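Local coordinates for protein ORF112 (Cyprinid herpesvirus 3, PDB 4WCG) that binds left-handed Z-DNA through its C-terminal Zalpha domain and may also bind RNA, at residues A[69-72]-A[73-76]; A[58-61]-A[62-65]; A[77-81]-A[82-86]. All blocks are in the same frame, centred on the assembly; numbering follows the deposited sequence.

Contact 1: residues A[69-72]-A[73-76]. With nucleotides of chain D.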
loop_
_atom_site.group_PDB
_atom_site.type_symbol
_atom_site.label_atom_id
_atom_site.label_comp_id
_atom_site.label_asym_id
_atom_site.label_seq_id
_atom_site.Cartn_x
_atom_site.Cartn_y
_atom_site.Cartn_z
ATOM N N ARG A 69 -9.970 3.498 15.436
ATOM C CA ARG A 69 -9.941 3.704 13.991
ATOM C C ARG A 69 -8.519 3.966 13.484
ATOM O O ARG A 69 -8.112 3.436 12.453
ATOM C CB ARG A 69 -10.858 4.868 13.633
ATOM C CG ARG A 69 -11.074 5.102 12.150
ATOM C CD ARG A 69 -12.094 6.230 12.007
ATOM N NE ARG A 69 -12.152 6.790 10.662
ATOM C CZ ARG A 69 -13.044 7.695 10.276
ATOM N NH1 ARG A 69 -13.954 8.141 11.137
ATOM N NH2 ARG A 69 -13.026 8.155 9.031
ATOM N N SER A 70 -7.757 4.763 14.229
ATOM C CA SER A 70 -6.396 5.087 13.786
ATOM C C SER A 70 -5.511 3.837 13.767
ATOM O O SER A 70 -4.690 3.679 12.873
ATOM C CB SER A 70 -5.772 6.177 14.664
ATOM O OG SER A 70 -5.732 5.769 16.019
ATOM N N GLU A 71 -5.678 2.956 14.756
ATOM C CA GLU A 71 -4.902 1.720 14.803
ATOM C C GLU A 71 -5.239 0.801 13.644
ATOM O O GLU A 71 -4.358 0.249 12.994
ATOM C CB GLU A 71 -5.146 0.995 16.130
ATOM C CG GLU A 71 -4.400 -0.317 16.263
ATOM C CD GLU A 71 -4.581 -0.959 17.626
ATOM O OE1 GLU A 71 -5.440 -0.484 18.402
ATOM O OE2 GLU A 71 -3.861 -1.939 17.919
ATOM N N VAL A 72 -6.530 0.636 13.385
ATOM C CA VAL A 72 -6.952 -0.171 12.252
ATOM C C VAL A 72 -6.397 0.403 10.936
ATOM O O VAL A 72 -5.868 -0.339 10.094
ATOM C CB VAL A 72 -8.488 -0.290 12.216
ATOM C CG1 VAL A 72 -8.960 -0.897 10.892
ATOM C CG2 VAL A 72 -8.956 -1.156 13.375
ATOM N N ASN A 73 -6.472 1.716 10.762
ATOM C CA ASN A 73 -5.962 2.316 9.533
ATOM C C ASN A 73 -4.447 2.159 9.436
ATOM O O ASN A 73 -3.926 1.942 8.343
ATOM C CB ASN A 73 -6.368 3.797 9.428
ATOM C CG ASN A 73 -7.666 3.977 8.672
ATOM O OD1 ASN A 73 -7.966 3.188 7.774
ATOM N ND2 ASN A 73 -8.422 5.018 8.996
ATOM N N ARG A 74 -3.729 2.266 10.556
ATOM C CA ARG A 74 -2.280 2.092 10.497
ATOM C C ARG A 74 -1.963 0.706 9.929
ATOM O O ARG A 74 -1.063 0.549 9.073
ATOM C CB ARG A 74 -1.656 2.277 11.882
ATOM C CG ARG A 74 -0.122 2.303 11.852
ATOM C CD ARG A 74 0.470 2.734 13.174
ATOM N NE ARG A 74 0.251 1.739 14.211
ATOM C CZ ARG A 74 -0.609 1.886 15.209
ATOM N NH1 ARG A 74 -1.345 2.983 15.286
ATOM N NH2 ARG A 74 -0.735 0.936 16.125
ATOM N N HIS A 75 -2.704 -0.294 10.399
ATOM C CA HIS A 75 -2.447 -1.656 9.937
ATOM C C HIS A 75 -2.919 -1.882 8.495
ATOM O O HIS A 75 -2.218 -2.535 7.718
ATOM C CB HIS A 75 -3.080 -2.668 10.893
ATOM C CG HIS A 75 -2.365 -2.782 12.202
ATOM N ND1 HIS A 75 -2.417 -1.803 13.174
ATOM C CD2 HIS A 75 -1.569 -3.760 12.697
ATOM C CE1 HIS A 75 -1.691 -2.179 14.212
ATOM N NE2 HIS A 75 -1.165 -3.361 13.948
ATOM N N LEU A 76 -4.083 -1.344 8.126
ATOM C CA LEU A 76 -4.574 -1.474 6.746
ATOM C C LEU A 76 -3.578 -0.897 5.753
ATOM O O LEU A 76 -3.224 -1.528 4.747
ATOM C CB LEU A 76 -5.927 -0.767 6.561
ATOM C CG LEU A 76 -7.142 -1.473 7.159
ATOM C CD1 LEU A 76 -8.329 -0.506 7.240
ATOM C CD2 LEU A 76 -7.507 -2.680 6.280
ATOM P P DG D 5 -7.105 8.008 11.045
ATOM O OP1 DG D 5 -8.343 7.400 10.617
ATOM O OP2 DG D 5 -7.008 8.503 12.397
ATOM O "O5'" DG D 5 -5.966 6.950 10.768
ATOM C "C5'" DG D 5 -4.628 7.281 11.018
ATOM C "C4'" DG D 5 -3.711 6.189 10.524
ATOM O "O4'" DG D 5 -3.849 6.033 9.104
ATOM C "C3'" DG D 5 -2.238 6.480 10.774
ATOM O "O3'" DG D 5 -1.883 5.787 11.953
ATOM C "C2'" DG D 5 -1.539 5.925 9.547
ATOM C "C1'" DG D 5 -2.601 5.852 8.474
ATOM N N9 DG D 5 -2.513 6.813 7.381
ATOM C C8 DG D 5 -2.603 6.519 6.049
ATOM N N7 DG D 5 -2.563 7.572 5.287
ATOM C C5 DG D 5 -2.442 8.628 6.172
ATOM C C6 DG D 5 -2.340 10.011 5.928
ATOM O O6 DG D 5 -2.330 10.595 4.857
ATOM N N1 DG D 5 -2.257 10.729 7.110
ATOM C C2 DG D 5 -2.255 10.184 8.364
ATOM N N2 DG D 5 -2.158 11.039 9.377
ATOM N N3 DG D 5 -2.337 8.891 8.603
ATOM C C4 DG D 5 -2.421 8.176 7.469
ATOM P P DC D 6 -1.285 6.551 13.175
ATOM O OP1 DC D 6 -1.025 5.583 14.193
ATOM O OP2 DC D 6 -2.084 7.691 13.458
ATOM O "O5'" DC D 6 0.077 7.079 12.558
ATOM C "C5'" DC D 6 1.252 7.220 13.327
ATOM C "C4'" DC D 6 1.893 8.559 13.051
ATOM O "O4'" DC D 6 2.276 8.658 11.672
ATOM C "C3'" DC D 6 1.013 9.776 13.320
ATOM O "O3'" DC D 6 1.831 10.780 13.889
ATOM C "C2'" DC D 6 0.590 10.210 11.934
ATOM C "C1'" DC D 6 1.816 9.868 11.124
ATOM N N1 DC D 6 1.562 9.666 9.687
ATOM C C2 DC D 6 1.605 10.773 8.844
ATOM O O2 DC D 6 1.820 11.885 9.330
ATOM N N3 DC D 6 1.369 10.606 7.528
ATOM C C4 DC D 6 1.119 9.392 7.046
ATOM N N4 DC D 6 0.914 9.268 5.740
ATOM C C5 DC D 6 1.071 8.247 7.882
ATOM C C6 DC D 6 1.323 8.422 9.177
HETATM O O HOH W 1 -10.924 6.354 7.965
HETATM O O HOH W 2 -3.169 5.350 16.501
#
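Glu71 O takes two hydrogen bonds from His75, one residue gripping it with both backbone and side chain. The ring nitrogen His75 ND1 reaches Glu71 O at 2.8 Å, and the carbonyl oxygen lies near the ring plane. His75 N comes to Glu71 O from the opposite face of the carbonyl plane, at 3.1 Å. The ring gets there because CG lies beside the backbone N (chi1 -72°) and turns ND1 back along the helix. The ND1 bond, with the one from NE2 to Ser39 N, should fix the rotation of the imidazole. Its CE1 edge also rests alongside Glu71 CG.

Asn73 and Arg74 meet the DNA backbone. Asn73 ND2 donates to OP1 of DG5 of chain D at 2.9 Å. Water 1 accepts from Asn73 ND2 and from Arg69 NH2, so it links the extended Arg69 to the amide that holds the phosphate. Arg74 bends at chi3 (68°) and brings NH1 to OP1 of DC6 of chain D at 2.8 Å. Water 2 lies between Ser70 OG, at 2.6 Å, and the same OP1 of DC6. The Arg74 guanidinium runs nearly parallel to the Glu71 carboxylate, although their charged atoms do not touch. Asn73 and Arg74 directly, and Ser70 through water 2, hold the phosphates of the Z-DNA strand, as expected of a Zalpha recognition helix.

Val72 CG1 and Leu76 CD1 pack side by side at 3.7 Å. Helix 58-65 covers Val72 through Ala58, Ile61 and Ala62. Helix 40-52 meets His75 through Met42, Asn43 and Ile46.

Contact 2: residues A[58-61]-A[62-65]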
loop_
_atom_site.group_PDB
_atom_site.type_symbol
_atom_site.label_atom_id
_atom_site.label_comp_id
_atom_site.label_asym_id
_atom_site.label_seq_id
_atom_site.Cartn_x
_atom_site.Cartn_y
_atom_site.Cartn_z
ATOM N N ALA A 58 -12.769 1.407 7.727
ATOM C CA ALA A 58 -12.007 1.238 8.963
ATOM C C ALA A 58 -12.849 1.426 10.224
ATOM O O ALA A 58 -12.635 0.723 11.217
ATOM C CB ALA A 58 -10.830 2.202 8.988
ATOM N N VAL A 59 -13.783 2.374 10.204
ATOM C CA VAL A 59 -14.574 2.643 11.407
ATOM C C VAL A 59 -15.360 1.402 11.806
ATOM O O VAL A 59 -15.564 1.140 12.990
ATOM C CB VAL A 59 -15.528 3.843 11.216
ATOM C CG1 VAL A 59 -16.565 3.560 10.131
ATOM C CG2 VAL A 59 -16.200 4.191 12.534
ATOM N N HIS A 60 -15.778 0.616 10.822
ATOM C CA HIS A 60 -16.597 -0.551 11.108
ATOM C C HIS A 60 -15.734 -1.722 11.547
ATOM O O HIS A 60 -16.116 -2.488 12.430
ATOM C CB HIS A 60 -17.439 -0.900 9.885
ATOM C CG HIS A 60 -18.438 0.162 9.535
ATOM N ND1 HIS A 60 -18.697 0.542 8.237
ATOM C CD2 HIS A 60 -19.229 0.934 10.318
ATOM C CE1 HIS A 60 -19.610 1.498 8.233
ATOM N NE2 HIS A 60 -19.949 1.755 9.484
ATOM N N ILE A 61 -14.550 -1.838 10.960
ATOM C CA ILE A 61 -13.600 -2.839 11.418
ATOM C C ILE A 61 -13.188 -2.558 12.865
ATOM O O ILE A 61 -13.165 -3.457 13.706
ATOM C CB ILE A 61 -12.364 -2.872 10.518
ATOM C CG1 ILE A 61 -12.805 -3.159 9.078
ATOM C CG2 ILE A 61 -11.360 -3.891 11.037
ATOM C CD1 ILE A 61 -11.697 -3.120 8.057
ATOM N N ALA A 62 -12.880 -1.299 13.160
ATOM C CA ALA A 62 -12.510 -0.893 14.509
ATOM C C ALA A 62 -13.611 -1.193 15.533
ATOM O O ALA A 62 -13.332 -1.685 16.633
ATOM C CB ALA A 62 -12.158 0.599 14.525
ATOM N N GLN A 63 -14.860 -0.899 15.179
ATOM C CA GLN A 63 -15.972 -1.173 16.073
ATOM C C GLN A 63 -16.036 -2.661 16.388
ATOM O O GLN A 63 -16.220 -3.049 17.538
ATOM C CB GLN A 63 -17.293 -0.708 15.457
ATOM C CG GLN A 63 -17.509 0.794 15.466
ATOM C CD GLN A 63 -18.779 1.198 14.735
ATOM O OE1 GLN A 63 -19.457 0.360 14.138
ATOM N NE2 GLN A 63 -19.114 2.482 14.792
ATOM N N SER A 64 -15.867 -3.490 15.365
ATOM C CA SER A 64 -16.000 -4.932 15.531
ATOM C C SER A 64 -14.892 -5.503 16.404
ATOM O O SER A 64 -15.143 -6.369 17.246
ATOM C CB SER A 64 -16.007 -5.640 14.172
ATOM O OG SER A 64 -16.231 -7.039 14.333
ATOM N N LEU A 65 -13.670 -5.019 16.206
ATOM C CA LEU A 65 -12.518 -5.546 16.938
ATOM C C LEU A 65 -12.368 -4.953 18.333
ATOM O O LEU A 65 -11.628 -5.491 19.154
ATOM C CB LEU A 65 -11.229 -5.294 16.155
ATOM C CG LEU A 65 -11.153 -5.972 14.793
ATOM C CD1 LEU A 65 -9.887 -5.567 14.063
ATOM C CD2 LEU A 65 -11.202 -7.475 14.989
#
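Ile61 and Leu65 lie side by side one helical turn apart and point the same way. The branch Ile61 CG2 meets Leu65 CD1 at 3.8 Å. Ile61 CG2 stands beside its own carbonyl carbon, on the side from which Leu65 approaches. Leu65 CG also rests on Ile61 O, at 3.4 Å.

Gln63 runs next to both Val59 and His60. Its chain is extended beyond CG and starts over the carbonyl of the preceding turn, with Gln63 CG 3.2 Å from Val59 O. The amide is turned 63° from the His60 ring. Gln63 OE1 lies at the ring edge, 3.9 Å from His60 CD2. Val59 CG1 covers one face of the same ring, 3.7 Å above its plane and over its centre. It can do so because chi1 of Val59 (63°) sets CG1 between the backbone N and the carbonyl carbon.

Four successive i to i+4 bonds hold the backbone, from Ala62 N to Ala58 O through to Leu65 N to Ile61 O. One side of the helix faces helix 69-81, while Ile61 and Ser64 touch Tyr49 of helix 40-52. This two-sided packing belongs to the middle helix of a winged helix-turn-helix domain, the fold of Zalpha.

Contact 3: residues A[77-81]-A[82-86]. With SO4 (sulfate ion), chain E; nucleotides of chain D; nucleotides of chain C.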
loop_
_atom_site.group_PDB
_atom_site.type_symbol
_atom_site.label_atom_id
_atom_site.label_comp_id
_atom_site.label_asym_id
_atom_site.label_seq_id
_atom_site.Cartn_x
_atom_site.Cartn_y
_atom_site.Cartn_z
ATOM N N TYR A 77 -3.119 0.321 6.016
ATOM C CA TYR A 77 -2.212 0.944 5.069
ATOM C C TYR A 77 -0.877 0.201 4.984
ATOM O O TYR A 77 -0.322 0.062 3.901
ATOM C CB TYR A 77 -2.000 2.420 5.416
ATOM C CG TYR A 77 -3.125 3.310 4.908
ATOM C CD1 TYR A 77 -4.278 3.517 5.662
ATOM C CD2 TYR A 77 -3.041 3.902 3.661
ATOM C CE1 TYR A 77 -5.298 4.324 5.192
ATOM C CE2 TYR A 77 -4.050 4.702 3.175
ATOM C CZ TYR A 77 -5.183 4.911 3.945
ATOM O OH TYR A 77 -6.177 5.716 3.439
ATOM N N ARG A 78 -0.351 -0.287 6.102
ATOM C CA ARG A 78 0.885 -1.046 5.993
ATOM C C ARG A 78 0.673 -2.367 5.242
ATOM O O ARG A 78 1.537 -2.766 4.452
ATOM C CB ARG A 78 1.487 -1.277 7.368
ATOM C CG ARG A 78 2.031 0.020 7.989
ATOM C CD ARG A 78 3.030 0.781 7.082
ATOM N NE ARG A 78 3.653 1.901 7.791
ATOM C CZ ARG A 78 4.563 2.736 7.281
ATOM N NH1 ARG A 78 4.989 2.611 6.021
ATOM N NH2 ARG A 78 5.059 3.708 8.041
ATOM N N MET A 79 -0.465 -3.034 5.468
ATOM C CA MET A 79 -0.757 -4.269 4.713
ATOM C C MET A 79 -0.949 -3.997 3.226
ATOM O O MET A 79 -0.669 -4.869 2.391
ATOM C CB MET A 79 -1.994 -4.981 5.265
ATOM C CG MET A 79 -1.653 -5.848 6.467
ATOM S SD MET A 79 -2.972 -6.984 6.923
ATOM C CE MET A 79 -4.212 -5.826 7.528
ATOM N N SER A 80 -1.415 -2.803 2.880
ATOM C CA SER A 80 -1.648 -2.501 1.479
ATOM C C SER A 80 -0.315 -2.394 0.724
ATOM O O SER A 80 -0.265 -2.605 -0.483
ATOM C CB SER A 80 -2.459 -1.209 1.321
ATOM O OG SER A 80 -1.670 -0.049 1.541
ATOM N N GLU A 81 0.777 -2.073 1.420
ATOM C CA GLU A 81 2.073 -1.937 0.766
ATOM C C GLU A 81 2.494 -3.215 0.064
ATOM O O GLU A 81 2.994 -3.161 -1.050
ATOM C CB GLU A 81 3.163 -1.527 1.766
ATOM C CG GLU A 81 2.904 -0.168 2.369
ATOM C CD GLU A 81 3.795 0.155 3.541
ATOM O OE1 GLU A 81 4.734 -0.614 3.840
ATOM O OE2 GLU A 81 3.541 1.207 4.160
ATOM N N ASP A 82 2.298 -4.362 0.721
ATOM C CA ASP A 82 2.707 -5.622 0.114
ATOM C C ASP A 82 1.531 -6.413 -0.425
ATOM O O ASP A 82 1.666 -7.598 -0.733
ATOM C CB ASP A 82 3.518 -6.480 1.095
ATOM C CG ASP A 82 2.817 -6.701 2.423
ATOM O OD1 ASP A 82 2.114 -5.796 2.899
ATOM O OD2 ASP A 82 3.002 -7.790 3.007
ATOM N N GLY A 83 0.386 -5.757 -0.556
ATOM C CA GLY A 83 -0.743 -6.341 -1.264
ATOM C C GLY A 83 -1.617 -7.309 -0.491
ATOM O O GLY A 83 -2.382 -8.072 -1.089
ATOM N N ARG A 84 -1.532 -7.277 0.833
ATOM C CA ARG A 84 -2.388 -8.143 1.648
ATOM C C ARG A 84 -3.826 -7.632 1.726
ATOM O O ARG A 84 -4.764 -8.411 1.937
ATOM C CB ARG A 84 -1.806 -8.287 3.052
ATOM C CG ARG A 84 -0.525 -9.095 3.070
ATOM C CD ARG A 84 0.087 -9.100 4.449
ATOM N NE ARG A 84 -0.524 -10.098 5.312
ATOM C CZ ARG A 84 -0.218 -10.248 6.600
ATOM N NH1 ARG A 84 0.664 -9.434 7.168
ATOM N NH2 ARG A 84 -0.802 -11.192 7.325
ATOM N N VAL A 85 -3.979 -6.312 1.622
ATOM C CA VAL A 85 -5.278 -5.674 1.432
ATOM C C VAL A 85 -5.131 -4.664 0.298
ATOM O O VAL A 85 -4.011 -4.308 -0.100
ATOM C CB VAL A 85 -5.796 -4.947 2.715
ATOM C CG1 VAL A 85 -5.931 -5.916 3.867
ATOM C CG2 VAL A 85 -4.876 -3.799 3.110
ATOM N N ARG A 86 -6.253 -4.179 -0.209
ATOM C CA ARG A 86 -6.230 -3.210 -1.290
ATOM C C ARG A 86 -7.320 -2.180 -1.049
ATOM O O ARG A 86 -8.473 -2.539 -0.762
ATOM C CB ARG A 86 -6.427 -3.908 -2.626
ATOM C CG ARG A 86 -6.178 -3.010 -3.827
ATOM C CD ARG A 86 -6.601 -3.687 -5.095
ATOM N NE ARG A 86 -5.872 -4.932 -5.299
ATOM C CZ ARG A 86 -6.321 -5.947 -6.028
ATOM N NH1 ARG A 86 -7.509 -5.866 -6.611
ATOM N NH2 ARG A 86 -5.589 -7.045 -6.160
HETATM S S SO4 E . -2.225 -6.058 -5.173
HETATM O O1 SO4 E . -2.659 -7.445 -5.023
HETATM O O2 SO4 E . -2.206 -5.701 -6.596
HETATM O O3 SO4 E . -3.168 -5.166 -4.479
HETATM O O4 SO4 E . -0.876 -5.920 -4.629
ATOM P P DG D 5 -7.105 8.008 11.045
ATOM O OP1 DG D 5 -8.343 7.400 10.617
ATOM O OP2 DG D 5 -7.008 8.503 12.397
ATOM O "O5'" DG D 5 -5.966 6.950 10.768
ATOM C "C5'" DG D 5 -4.628 7.281 11.018
ATOM C "C4'" DG D 5 -3.711 6.189 10.524
ATOM O "O4'" DG D 5 -3.849 6.033 9.104
ATOM C "C3'" DG D 5 -2.238 6.480 10.774
ATOM O "O3'" DG D 5 -1.883 5.787 11.953
ATOM C "C2'" DG D 5 -1.539 5.925 9.547
ATOM C "C1'" DG D 5 -2.601 5.852 8.474
ATOM N N9 DG D 5 -2.513 6.813 7.381
ATOM C C8 DG D 5 -2.603 6.519 6.049
ATOM N N7 DG D 5 -2.563 7.572 5.287
ATOM C C5 DG D 5 -2.442 8.628 6.172
ATOM C C6 DG D 5 -2.340 10.011 5.928
ATOM O O6 DG D 5 -2.330 10.595 4.857
ATOM N N1 DG D 5 -2.257 10.729 7.110
ATOM C C2 DG D 5 -2.255 10.184 8.364
ATOM N N2 DG D 5 -2.158 11.039 9.377
ATOM N N3 DG D 5 -2.337 8.891 8.603
ATOM C C4 DG D 5 -2.421 8.176 7.469
ATOM P P DC D 4 -8.469 7.568 5.318
ATOM O OP1 DC D 4 -8.122 6.146 5.170
ATOM O OP2 DC D 4 -9.646 7.930 6.117
ATOM O "O5'" DC D 4 -7.191 8.356 5.875
ATOM C "C5'" DC D 4 -6.273 7.713 6.724
ATOM C "C4'" DC D 4 -5.914 8.626 7.888
ATOM O "O4'" DC D 4 -5.189 9.789 7.391
ATOM C "C3'" DC D 4 -7.110 9.175 8.676
ATOM O "O3'" DC D 4 -6.785 9.215 10.071
ATOM C "C2'" DC D 4 -7.247 10.591 8.122
ATOM C "C1'" DC D 4 -5.780 10.959 7.923
ATOM N N1 DC D 4 -5.583 12.063 6.961
ATOM C C2 DC D 4 -5.441 13.363 7.422
ATOM O O2 DC D 4 -5.484 13.565 8.642
ATOM N N3 DC D 4 -5.268 14.371 6.526
ATOM C C4 DC D 4 -5.233 14.096 5.219
ATOM N N4 DC D 4 -5.061 15.110 4.366
ATOM C C5 DC D 4 -5.388 12.768 4.729
ATOM C C6 DC D 4 -5.549 11.792 5.622
ATOM P P DG C 5 12.259 8.884 2.179
ATOM O OP1 DG C 5 13.041 7.960 1.431
ATOM O OP2 DG C 5 12.666 10.259 2.226
ATOM O "O5'" DG C 5 10.771 8.836 1.631
ATOM C "C5'" DG C 5 9.803 9.672 2.195
ATOM C "C4'" DG C 5 8.441 9.377 1.617
ATOM O "O4'" DG C 5 8.107 7.997 1.837
ATOM C "C3'" DG C 5 7.339 10.195 2.270
ATOM O "O3'" DG C 5 7.100 11.327 1.457
ATOM C "C2'" DG C 5 6.160 9.247 2.294
ATOM C "C1'" DG C 5 6.759 7.857 2.220
ATOM N N9 DG C 5 6.723 7.060 3.436
ATOM C C8 DG C 5 6.288 5.765 3.519
ATOM N N7 DG C 5 6.406 5.260 4.712
ATOM C C5 DG C 5 6.955 6.283 5.465
ATOM C C6 DG C 5 7.319 6.320 6.828
ATOM O O6 DG C 5 7.225 5.435 7.670
ATOM N N1 DG C 5 7.846 7.555 7.179
ATOM C C2 DG C 5 8.026 8.605 6.326
ATOM N N2 DG C 5 8.564 9.705 6.852
ATOM N N3 DG C 5 7.711 8.577 5.048
ATOM C C4 DG C 5 7.168 7.399 4.690
#
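Helix 69-81 ends in a Schellman motif, with Arg84 N bonded to Met79 O at 3.0 Å, a weak Gly83 N to Ser80 O bond, and Gly83 at positive phi (82°). The turn sends the chain from the recognition helix of this winged helix-turn-helix domain toward strand 86-87.

The Met79 side chain crosses those of Arg84 and Val85. Its CB packs on Val85 CG2 at 3.8 Å and lies close to Arg84 CB. The sulfur Met79 SD sits over one face of the Arg84 guanidinium, offset toward the rim. Arg84 itself forms a salt bridge with Glu40. Val85 also touches Leu47 and Trp94, so the turn closes on helix 40-52 and strand 94-95. Val85 N is buried here and has no partner in the model.

The DNA lies on the Tyr77 and Arg78 side. Tyr77 turns one ring face to the base of DG5 of chain D, whose C8 is 3.3 Å above the ring plane and over its centre. Trp94 meets Tyr77 edge-to-face. Tyr77 OH donates to OP1 of DC4 of chain D at 2.6 Å. Arg78 bends at chi2 (-54°) and presents its edge to DG5 of chain C. There NH2 donates to O6 at 2.8 Å, and NH1 donates to N7. A salt bridge to Glu81 probably steadies this guanidinium; OE2 uses its syn lone pair toward Arg78 NH1. Glu81 of this chain and Tyr77 of the second subunit also pack together.

At the far end Arg86 holds a sulfate, probably from the crystallisation liquor, shared with Arg86 of the second subunit; in this chain Arg86 NE donates to SO4 O3 at 2.8 Å.

Overall arrangement
The three contacts follow one another along the chain, without nesting or crossing. Each is local and closes only a helical turn or the end of a helix. Contact 2 comes first, on helix 58-65. The chain then turns into helix 69-81, whose first two turns carry contact 1. The two helices pack directly, with Asn73 OD1 against Ala58 CB. Contact 3 continues the same helix and leads out toward strand 86-87. It touches contact 1 where Val85 CG2 meets Leu76 O. Contacts 2 and 3 do not touch; their centres are about 17 Å apart. Helix 40-52 borders all three, while contacts 1 and 3 share the DNA-binding face.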